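Local coordinates for clavulanic acid biosynthesis oligopeptide binding protein 2 (Streptomyces clavuligerus, PDB 2WOP) that probably binds peptides or related solutes for uptake across the membrane, and here holds a free arginine in its cleft, at residues T429-G434 with V450-A455; F306-P311 with W480-L485; P48-Y53 with V132-P137. One frame throughout, in Å; residues are numbered along the deposited sequence.

Contact 1. Residues T429-G434 with V450-A455. With ARG (arginine), chain B.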
loop_
_atom_site.group_PDB
_atom_site.type_symbol
_atom_site.label_atom_id
_atom_site.label_comp_id
_atom_site.label_asym_id
_atom_site.label_seq_id
_atom_site.Cartn_x
_atom_site.Cartn_y
_atom_site.Cartn_z
ATOM N N THR A 429 -11.741 13.400 0.832
ATOM C CA THR A 429 -12.291 12.695 1.980
ATOM C C THR A 429 -13.018 11.409 1.589
ATOM O O THR A 429 -13.822 10.902 2.364
ATOM C CB THR A 429 -13.314 13.556 2.709
ATOM O OG1 THR A 429 -14.331 13.952 1.778
ATOM C CG2 THR A 429 -12.651 14.806 3.327
ATOM N N TYR A 430 -12.746 10.892 0.397
ATOM C CA TYR A 430 -13.465 9.710 -0.108
ATOM C C TYR A 430 -13.400 8.510 0.839
ATOM O O TYR A 430 -14.376 7.758 0.953
ATOM C CB TYR A 430 -12.929 9.314 -1.476
ATOM C CG TYR A 430 -13.818 8.380 -2.289
ATOM C CD1 TYR A 430 -15.049 8.812 -2.784
ATOM C CD2 TYR A 430 -13.389 7.092 -2.615
ATOM C CE1 TYR A 430 -15.854 7.976 -3.558
ATOM C CE2 TYR A 430 -14.179 6.241 -3.395
ATOM C CZ TYR A 430 -15.414 6.689 -3.859
ATOM O OH TYR A 430 -16.204 5.868 -4.627
ATOM N N PHE A 431 -12.261 8.331 1.511
ATOM C CA PHE A 431 -12.072 7.207 2.450
ATOM C C PHE A 431 -12.485 7.522 3.899
ATOM O O PHE A 431 -12.994 6.656 4.615
ATOM C CB PHE A 431 -10.623 6.698 2.402
ATOM C CG PHE A 431 -10.111 6.432 1.003
ATOM C CD1 PHE A 431 -8.852 6.889 0.613
ATOM C CD2 PHE A 431 -10.879 5.730 0.078
ATOM C CE1 PHE A 431 -8.364 6.640 -0.677
ATOM C CE2 PHE A 431 -10.408 5.486 -1.217
ATOM C CZ PHE A 431 -9.147 5.940 -1.596
ATOM N N SER A 432 -12.267 8.761 4.328
ATOM C CA SER A 432 -12.620 9.172 5.679
ATOM C C SER A 432 -14.124 9.403 5.846
ATOM O O SER A 432 -14.724 9.011 6.864
ATOM C CB SER A 432 -11.861 10.446 6.053
ATOM O OG SER A 432 -11.939 11.385 4.990
ATOM N N LEU A 433 -14.732 10.048 4.848
ATOM C CA LEU A 433 -16.112 10.499 4.977
ATOM C C LEU A 433 -17.015 10.059 3.829
ATOM O O LEU A 433 -18.228 10.229 3.916
ATOM C CB LEU A 433 -16.159 12.033 5.103
ATOM C CG LEU A 433 -15.393 12.650 6.285
ATOM C CD1 LEU A 433 -15.292 14.162 6.151
ATOM C CD2 LEU A 433 -16.027 12.255 7.628
ATOM N N GLY A 434 -16.426 9.518 2.757
ATOM C CA GLY A 434 -17.183 9.201 1.541
ATOM C C GLY A 434 -17.564 7.728 1.481
ATOM O O GLY A 434 -18.322 7.238 2.319
ATOM N N VAL A 450 -17.313 2.596 -6.522
ATOM C CA VAL A 450 -16.090 2.399 -7.289
ATOM C C VAL A 450 -14.920 2.779 -6.399
ATOM O O VAL A 450 -14.920 3.849 -5.783
ATOM C CB VAL A 450 -16.083 3.255 -8.572
ATOM C CG1 VAL A 450 -14.738 3.113 -9.324
ATOM C CG2 VAL A 450 -17.231 2.853 -9.482
ATOM N N THR A 451 -13.912 1.915 -6.314
ATOM C CA THR A 451 -12.741 2.285 -5.534
ATOM C C THR A 451 -11.504 1.519 -5.983
ATOM O O THR A 451 -11.566 0.677 -6.897
ATOM C CB THR A 451 -13.006 2.147 -3.999
ATOM O OG1 THR A 451 -12.002 2.857 -3.257
ATOM C CG2 THR A 451 -12.998 0.667 -3.579
ATOM N N ASP A 452 -10.380 1.829 -5.356
ATOM C CA ASP A 452 -9.171 1.034 -5.533
ATOM C C ASP A 452 -8.505 0.835 -4.179
ATOM O O ASP A 452 -8.861 1.507 -3.218
ATOM C CB ASP A 452 -8.233 1.632 -6.582
ATOM C CG ASP A 452 -7.764 3.037 -6.250
ATOM O OD1 ASP A 452 -8.136 3.608 -5.203
ATOM O OD2 ASP A 452 -7.019 3.593 -7.086
ATOM N N TRP A 453 -7.573 -0.103 -4.105
ATOM C CA TRP A 453 -6.989 -0.507 -2.832
ATOM C C TRP A 453 -5.605 -1.089 -3.051
ATOM O O TRP A 453 -5.410 -1.840 -3.994
ATOM C CB TRP A 453 -7.872 -1.592 -2.221
ATOM C CG TRP A 453 -7.237 -2.405 -1.153
ATOM C CD1 TRP A 453 -6.802 -3.703 -1.264
ATOM C CD2 TRP A 453 -7.005 -2.016 0.203
ATOM N NE1 TRP A 453 -6.290 -4.134 -0.061
ATOM C CE2 TRP A 453 -6.391 -3.120 0.856
ATOM C CE3 TRP A 453 -7.208 -0.833 0.921
ATOM C CZ2 TRP A 453 -6.003 -3.075 2.203
ATOM C CZ3 TRP A 453 -6.849 -0.793 2.273
ATOM C CH2 TRP A 453 -6.246 -1.911 2.897
ATOM N N GLY A 454 -4.672 -0.758 -2.156
ATOM C CA GLY A 454 -3.377 -1.431 -2.100
ATOM C C GLY A 454 -3.121 -1.844 -0.660
ATOM O O GLY A 454 -3.463 -1.105 0.269
ATOM N N ALA A 455 -2.539 -3.027 -0.483
ATOM C CA ALA A 455 -2.253 -3.572 0.844
ATOM C C ALA A 455 -1.211 -2.724 1.558
ATOM O O ALA A 455 -0.326 -2.166 0.913
ATOM C CB ALA A 455 -1.746 -4.989 0.719
HETATM N N ARG B . -4.201 0.736 1.983
HETATM C CA ARG B . -4.347 2.205 1.813
HETATM C C ARG B . -5.142 2.535 0.552
HETATM O O ARG B . -5.360 1.703 -0.344
HETATM C CB ARG B . -2.972 2.861 1.745
HETATM C CG ARG B . -2.107 2.300 0.611
HETATM C CD ARG B . -0.923 3.196 0.337
HETATM N NE ARG B . -0.036 3.352 1.495
HETATM C CZ ARG B . 0.759 2.392 1.977
HETATM N NH1 ARG B . 0.778 1.179 1.424
HETATM N NH2 ARG B . 1.542 2.649 3.013
HETATM O OXT ARG B . -5.547 3.682 0.411
#

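Contact 2. Residues F306-P311 with W480-L485. With ARG (arginine), chain B.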
loop_
_atom_site.group_PDB
_atom_site.type_symbol
_atom_site.label_atom_id
_atom_site.label_comp_id
_atom_site.label_asym_id
_atom_site.label_seq_id
_atom_site.Cartn_x
_atom_site.Cartn_y
_atom_site.Cartn_z
ATOM N N PHE A 306 -11.740 -2.024 -8.175
ATOM C CA PHE A 306 -12.918 -2.873 -8.046
ATOM C C PHE A 306 -14.210 -2.117 -7.785
ATOM O O PHE A 306 -14.189 -0.932 -7.479
ATOM C CB PHE A 306 -12.675 -3.960 -6.971
ATOM C CG PHE A 306 -12.545 -3.433 -5.561
ATOM C CD1 PHE A 306 -13.657 -3.413 -4.700
ATOM C CD2 PHE A 306 -11.311 -3.005 -5.074
ATOM C CE1 PHE A 306 -13.526 -2.956 -3.371
ATOM C CE2 PHE A 306 -11.177 -2.547 -3.761
ATOM C CZ PHE A 306 -12.279 -2.514 -2.910
ATOM N N VAL A 307 -15.329 -2.820 -7.918
ATOM C CA VAL A 307 -16.624 -2.237 -7.581
ATOM C C VAL A 307 -17.162 -3.057 -6.414
ATOM O O VAL A 307 -17.169 -4.293 -6.472
ATOM C CB VAL A 307 -17.605 -2.295 -8.767
ATOM C CG1 VAL A 307 -19.011 -1.868 -8.328
ATOM C CG2 VAL A 307 -17.119 -1.375 -9.915
ATOM N N ALA A 308 -17.592 -2.367 -5.360
ATOM C CA ALA A 308 -18.153 -3.037 -4.175
ATOM C C ALA A 308 -19.661 -2.899 -4.193
ATOM O O ALA A 308 -20.182 -1.837 -4.537
ATOM C CB ALA A 308 -17.592 -2.438 -2.904
ATOM N N MET A 309 -20.351 -3.967 -3.793
ATOM C CA MET A 309 -21.810 -3.942 -3.692
ATOM C C MET A 309 -22.218 -4.188 -2.236
ATOM O O MET A 309 -21.641 -5.044 -1.560
ATOM C CB MET A 309 -22.427 -4.976 -4.614
ATOM C CG MET A 309 -22.526 -4.484 -6.080
ATOM S SD MET A 309 -23.147 -5.792 -7.159
ATOM C CE MET A 309 -21.635 -6.712 -7.480
ATOM N N GLN A 310 -23.209 -3.426 -1.773
ATOM C CA GLN A 310 -23.492 -3.263 -0.353
ATOM C C GLN A 310 -24.818 -3.921 -0.003
ATOM O O GLN A 310 -25.866 -3.374 -0.325
ATOM C CB GLN A 310 -23.588 -1.756 -0.016
ATOM C CG GLN A 310 -22.247 -1.038 0.136
ATOM C CD GLN A 310 -21.355 -1.201 -1.082
ATOM O OE1 GLN A 310 -20.400 -1.978 -1.047
ATOM N NE2 GLN A 310 -21.678 -0.497 -2.178
ATOM N N PRO A 311 -24.777 -5.093 0.652
ATOM C CA PRO A 311 -26.013 -5.786 1.068
ATOM C C PRO A 311 -26.959 -4.951 1.946
ATOM O O PRO A 311 -28.168 -5.204 1.931
ATOM C CB PRO A 311 -25.485 -7.003 1.832
ATOM C CG PRO A 311 -24.141 -7.267 1.205
ATOM C CD PRO A 311 -23.580 -5.880 0.993
ATOM N N TRP A 480 -12.670 0.027 4.852
ATOM C CA TRP A 480 -12.292 -0.627 3.610
ATOM C C TRP A 480 -13.100 -1.875 3.304
ATOM O O TRP A 480 -13.006 -2.419 2.198
ATOM C CB TRP A 480 -10.797 -0.934 3.611
ATOM C CG TRP A 480 -10.048 0.273 3.229
ATOM C CD1 TRP A 480 -9.361 1.121 4.048
ATOM C CD2 TRP A 480 -9.969 0.816 1.919
ATOM N NE1 TRP A 480 -8.840 2.165 3.311
ATOM C CE2 TRP A 480 -9.193 1.991 1.999
ATOM C CE3 TRP A 480 -10.464 0.409 0.669
ATOM C CZ2 TRP A 480 -8.897 2.768 0.875
ATOM C CZ3 TRP A 480 -10.176 1.183 -0.437
ATOM C CH2 TRP A 480 -9.398 2.347 -0.326
ATOM N N ASN A 481 -13.892 -2.323 4.269
ATOM C CA ASN A 481 -14.800 -3.451 4.043
ATOM C C ASN A 481 -16.141 -2.840 3.629
ATOM O O ASN A 481 -17.089 -2.724 4.432
ATOM C CB ASN A 481 -14.902 -4.326 5.308
ATOM C CG ASN A 481 -15.827 -5.539 5.135
ATOM O OD1 ASN A 481 -16.646 -5.594 4.219
ATOM N ND2 ASN A 481 -15.708 -6.507 6.056
ATOM N N LEU A 482 -16.208 -2.417 2.371
ATOM C CA LEU A 482 -17.360 -1.629 1.919
ATOM C C LEU A 482 -18.706 -2.376 1.949
ATOM O O LEU A 482 -19.722 -1.794 2.347
ATOM C CB LEU A 482 -17.095 -0.977 0.541
ATOM C CG LEU A 482 -15.830 -0.104 0.442
ATOM C CD1 LEU A 482 -15.691 0.478 -0.969
ATOM C CD2 LEU A 482 -15.737 0.991 1.497
ATOM N N PRO A 483 -18.726 -3.654 1.534
ATOM C CA PRO A 483 -19.967 -4.420 1.693
ATOM C C PRO A 483 -20.313 -4.693 3.159
ATOM O O PRO A 483 -21.396 -5.200 3.434
ATOM C CB PRO A 483 -19.663 -5.748 0.977
ATOM C CG PRO A 483 -18.493 -5.413 0.017
ATOM C CD PRO A 483 -17.680 -4.445 0.843
ATOM N N GLU A 484 -19.401 -4.388 4.076
ATOM C CA GLU A 484 -19.563 -4.752 5.500
ATOM C C GLU A 484 -19.861 -6.255 5.637
ATOM O O GLU A 484 -20.774 -6.697 6.354
ATOM C CB GLU A 484 -20.621 -3.869 6.188
ATOM C CG GLU A 484 -20.298 -2.376 6.108
ATOM C CD GLU A 484 -21.409 -1.490 6.653
ATOM O OE1 GLU A 484 -22.188 -1.955 7.534
ATOM O OE2 GLU A 484 -21.507 -0.322 6.200
ATOM N N LEU A 485 -19.071 -7.047 4.916
ATOM C CA LEU A 485 -19.209 -8.492 4.947
ATOM C C LEU A 485 -18.775 -8.953 6.322
ATOM O O LEU A 485 -17.717 -8.549 6.812
ATOM C CB LEU A 485 -18.325 -9.142 3.882
ATOM C CG LEU A 485 -18.467 -10.667 3.748
ATOM C CD1 LEU A 485 -19.835 -11.033 3.182
ATOM C CD2 LEU A 485 -17.334 -11.293 2.904
HETATM N N ARG B . -4.201 0.736 1.983
HETATM C CA ARG B . -4.347 2.205 1.813
HETATM C C ARG B . -5.142 2.535 0.552
HETATM O O ARG B . -5.360 1.703 -0.344
HETATM C CB ARG B . -2.972 2.861 1.745
HETATM C CG ARG B . -2.107 2.300 0.611
HETATM C CD ARG B . -0.923 3.196 0.337
HETATM N NE ARG B . -0.036 3.352 1.495
HETATM C CZ ARG B . 0.759 2.392 1.977
HETATM N NH1 ARG B . 0.778 1.179 1.424
HETATM N NH2 ARG B . 1.542 2.649 3.013
HETATM O OXT ARG B . -5.547 3.682 0.411
#

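Contact 3. Residues P48-Y53 with V132-P137. With ARG (arginine), chain B.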
loop_
_atom_site.group_PDB
_atom_site.type_symbol
_atom_site.label_atom_id
_atom_site.label_comp_id
_atom_site.label_asym_id
_atom_site.label_seq_id
_atom_site.Cartn_x
_atom_site.Cartn_y
_atom_site.Cartn_z
ATOM N N PRO A 48 7.718 9.486 11.756
ATOM C CA PRO A 48 7.604 8.149 11.143
ATOM C C PRO A 48 6.307 7.410 11.497
ATOM O O PRO A 48 5.898 6.491 10.760
ATOM C CB PRO A 48 8.853 7.406 11.660
ATOM C CG PRO A 48 9.251 8.133 12.915
ATOM C CD PRO A 48 8.889 9.596 12.637
ATOM N N ALA A 49 5.671 7.800 12.601
ATOM C CA ALA A 49 4.423 7.153 13.039
ATOM C C ALA A 49 3.162 7.697 12.357
ATOM O O ALA A 49 2.084 7.102 12.473
ATOM C CB ALA A 49 4.270 7.265 14.556
ATOM N N ARG A 50 3.300 8.830 11.669
ATOM C CA ARG A 50 2.134 9.601 11.221
ATOM C C ARG A 50 1.982 9.646 9.700
ATOM O O ARG A 50 1.139 10.384 9.168
ATOM C CB ARG A 50 2.160 11.017 11.812
ATOM C CG ARG A 50 2.079 11.031 13.352
ATOM C CD ARG A 50 2.051 12.444 13.881
ATOM N NE ARG A 50 0.779 13.107 13.579
ATOM C CZ ARG A 50 0.510 14.371 13.899
ATOM N NH1 ARG A 50 1.418 15.101 14.538
ATOM N NH2 ARG A 50 -0.665 14.910 13.566
ATOM N N THR A 51 2.779 8.830 9.017
ATOM C CA THR A 51 2.738 8.771 7.570
ATOM C C THR A 51 2.005 7.535 7.064
ATOM O O THR A 51 2.155 6.427 7.614
ATOM C CB THR A 51 4.155 8.855 6.919
ATOM O OG1 THR A 51 4.028 8.673 5.501
ATOM C CG2 THR A 51 5.107 7.813 7.468
ATOM N N TYR A 52 1.214 7.739 6.013
ATOM C CA TYR A 52 0.574 6.616 5.325
ATOM C C TYR A 52 0.938 6.548 3.829
ATOM O O TYR A 52 0.737 5.503 3.186
ATOM C CB TYR A 52 -0.959 6.670 5.498
ATOM C CG TYR A 52 -1.546 5.374 5.996
ATOM C CD1 TYR A 52 -2.217 5.326 7.218
ATOM C CD2 TYR A 52 -1.404 4.194 5.269
ATOM C CE1 TYR A 52 -2.749 4.127 7.700
ATOM C CE2 TYR A 52 -1.933 2.995 5.737
ATOM C CZ TYR A 52 -2.604 2.968 6.952
ATOM O OH TYR A 52 -3.113 1.774 7.423
ATOM N N TYR A 53 1.488 7.634 3.281
ATOM C CA TYR A 53 1.816 7.686 1.849
ATOM C C TYR A 53 2.853 6.625 1.513
ATOM O O TYR A 53 3.913 6.570 2.160
ATOM C CB TYR A 53 2.403 9.050 1.468
ATOM C CG TYR A 53 1.448 10.227 1.364
ATOM C CD1 TYR A 53 0.058 10.083 1.506
ATOM C CD2 TYR A 53 1.954 11.497 1.076
ATOM C CE1 TYR A 53 -0.795 11.199 1.394
ATOM C CE2 TYR A 53 1.120 12.604 0.954
ATOM C CZ TYR A 53 -0.247 12.450 1.105
ATOM O OH TYR A 53 -1.044 13.589 0.976
ATOM N N VAL A 132 -2.935 12.529 19.593
ATOM C CA VAL A 132 -1.766 13.397 19.401
ATOM C C VAL A 132 -1.047 13.096 18.086
ATOM O O VAL A 132 -0.535 14.016 17.434
ATOM C CB VAL A 132 -0.766 13.288 20.601
ATOM C CG1 VAL A 132 0.506 14.140 20.366
ATOM C CG2 VAL A 132 -1.454 13.713 21.910
ATOM N N LEU A 133 -0.998 11.815 17.719
ATOM C CA LEU A 133 -0.183 11.350 16.587
ATOM C C LEU A 133 -0.981 10.621 15.487
ATOM O O LEU A 133 -0.538 9.588 14.967
ATOM C CB LEU A 133 0.974 10.457 17.103
ATOM C CG LEU A 133 1.872 11.045 18.199
ATOM C CD1 LEU A 133 2.811 9.957 18.689
ATOM C CD2 LEU A 133 2.676 12.216 17.663
ATOM N N PRO A 134 -2.150 11.160 15.106
ATOM C CA PRO A 134 -2.925 10.438 14.081
ATOM C C PRO A 134 -2.220 10.484 12.720
ATOM O O PRO A 134 -1.398 11.367 12.486
ATOM C CB PRO A 134 -4.233 11.236 14.008
ATOM C CG PRO A 134 -3.838 12.618 14.420
ATOM C CD PRO A 134 -2.809 12.424 15.502
ATOM N N GLY A 135 -2.536 9.529 11.851
ATOM C CA GLY A 135 -2.122 9.627 10.444
ATOM C C GLY A 135 -1.440 8.387 9.909
ATOM O O GLY A 135 -1.327 8.215 8.693
ATOM N N GLY A 136 -0.962 7.531 10.807
ATOM C CA GLY A 136 -0.288 6.295 10.405
ATOM C C GLY A 136 -1.088 5.032 10.699
ATOM O O GLY A 136 -2.206 5.105 11.220
ATOM N N PRO A 137 -0.522 3.862 10.361
ATOM C CA PRO A 137 -1.212 2.584 10.538
ATOM C C PRO A 137 -1.373 2.256 12.006
ATOM O O PRO A 137 -0.549 2.667 12.840
ATOM C CB PRO A 137 -0.272 1.556 9.909
ATOM C CG PRO A 137 0.736 2.300 9.181
ATOM C CD PRO A 137 0.822 3.683 9.791
HETATM N N ARG B . -4.201 0.736 1.983
HETATM C CA ARG B . -4.347 2.205 1.813
HETATM C C ARG B . -5.142 2.535 0.552
HETATM O O ARG B . -5.360 1.703 -0.344
HETATM C CB ARG B . -2.972 2.861 1.745
HETATM C CG ARG B . -2.107 2.300 0.611
HETATM C CD ARG B . -0.923 3.196 0.337
HETATM N NE ARG B . -0.036 3.352 1.495
HETATM C CZ ARG B . 0.759 2.392 1.977
HETATM N NH1 ARG B . 0.778 1.179 1.424
HETATM N NH2 ARG B . 1.542 2.649 3.013
HETATM O OXT ARG B . -5.547 3.682 0.411
HETATM O O HOH W 1 -0.989 7.234 13.610
HETATM O O HOH W 2 0.738 5.019 13.714
HETATM O O HOH W 3 -2.019 13.966 11.027
#

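Contact 1. Residues T429-G434 with V450-A455
Tyr430 and Phe431, on the short helix 430-434, bring their ring edges up to the strand segment 450-453, where the family 5 solute-binding fold lines its ligand cleft. The segment is part of an inner strand of that lobe's mixed sheet, between 303-309 and 391-397.

A single hydrogen bond crosses the contact. With CG anti to the backbone N (chi1 -163°), the Tyr430 ring extends toward the strand and its hydroxyl donates to the main chain, OH of Tyr430 lying 2.7 Å from O of Val450. The donor stays in the carbonyl plane, with a C=O...donor angle of 151°.

The remaining contacts across the segments are van der Waals, and they are made at ring edges. CE2 of Phe431 comes to 3.7 Å from OG1 of Thr451, while CE2 of Tyr430 reaches the same OG1 at 4.0 Å, so the threonine oxygen lies beside the rims of both rings. CZ of Phe431 also comes near the Asp452 carboxylate, 4.4 Å from OD1. Phe402 of helix 401-414 adds to the packing around Tyr430 and Val450.

Farther along the same segment, Gly454 bonds the bound arginine through its backbone. The ligand's amino group donates to Gly454 O, and Gly454 N returns a nearly straight bond (172°) to the ligand's O, a reciprocal pair resembling that between adjacent strands. The indole of Trp453 lies beside this pair, its CZ3 3.1 Å from N of the arginine.

Contact 2. Residues F306-P311 with W480-L485
Pro483, in the loop before helix 488-499, rides against the end of strand 303-309 of the mixed sheet, and its ring is the main bump. The hollow it fills is made by Met309 O, Gln310 and the ring of Pro311: CB of Pro483 rests 3.3 Å from O of Met309, and CG lies almost as near the same oxygen. Pro311 leans over the loop, its CD 3.3 Å from O of Pro483. The two proline rings cross at a slant, CD of Pro311 3.9 Å from CB of Pro483.

A second fit lies one step back along each chain. The small Ala308 leaves room for Leu482, whose CB approaches the alanine CB at 3.8 Å while CD1 touches the same methyl. Leu523 of the neighbouring strand also packs on Ala308 and Pro483, extending the apolar patch. At the start of the loop Trp480 reaches the cleft, CZ2 3.5 Å from OXT of the bound arginine.

Gln310 fills the remaining groove by folding back. CG lies 3.4 Å from O of Leu482, and the bend at chi2 (55°) folds the amide back toward its own strand. NE2 then donates to O of Ala308 at 3.1 Å, from well above the carbonyl plane, and also to O of Leu446.

The bump is shaped by a type I turn from Asn481 to Glu484. Just past the turn, the Asn481 amide clasps the backbone of Leu485, OD1 taking the N-H and ND2 giving to the carbonyl.

No hydrogen bond joins the two segments. The atoms of Pro483 facing Met309 O are CB and CG, and its nitrogen has no hydrogen to offer; that buried oxygen has no polar partner in the model, and the contact depends on close fit.

Contact 3. Residues P48-Y53 with V132-P137
Two flat groups of the loop 48-53 press against the loop 132-137. The guanidinium of Arg50 has O of Val132 over the centre of one face, 3.7 Å from CZ, and O of Pro134 at its edge. There NE of Arg50 donates to O of Pro134 at 3.0 Å, a nearly straight bond (169°) close to the guanidinium plane. The chain crosses Leu133 at about a right angle, CD against CD2, and the bend at chi3 (71°) turns NE to that carbonyl. Water 3 bridges NH2 of Arg50 to the same oxygen. The Tyr52 ring carries Pro137 CG over one face, offset toward the rim, and meets Gly135 O at its edge, 3.4 Å from CD1.

Replacing Arg50 by an alanine is likely to leave Pro134 O without its direct donor and open a gap beside Leu133.

Between these groups the backbones nearly touch. CA of Gly136 lies 3.2 Å from O of Ala49 in a C-H...O contact, and a CB on Gly135 or Gly136 would clash with Arg50 O or Ala49 O respectively. Water 1 accepts from Gly136 N, while water 2 sits 2.8 Å from both Ala49 O and Pro137 O.

Tyr52 O accepts from NE and NH2 of the bound arginine, and its OH bonds Asp456 of the other lobe, consistent with the two-lobed cleft of the periplasmic-binding-protein fold.

Contact 3 closes first along the chain; contact 1 then lies nested within the loop that contact 2 closes. Contacts 1 and 2 have centres about 11 Å apart and touch, sharing one mixed sheet in which strands 303-309 and 448-453 are antiparallel neighbours; Trp480 packs on both Phe431 and Trp453. Contact 3 stands apart, its centre about 17 Å from that of contact 1 and 25 Å from that of contact 2, with about 7 Å between nearest atoms in each case. The bound arginine spans this gap and touches all three, an arrangement consistent with a binding protein holding its solute between two lobes.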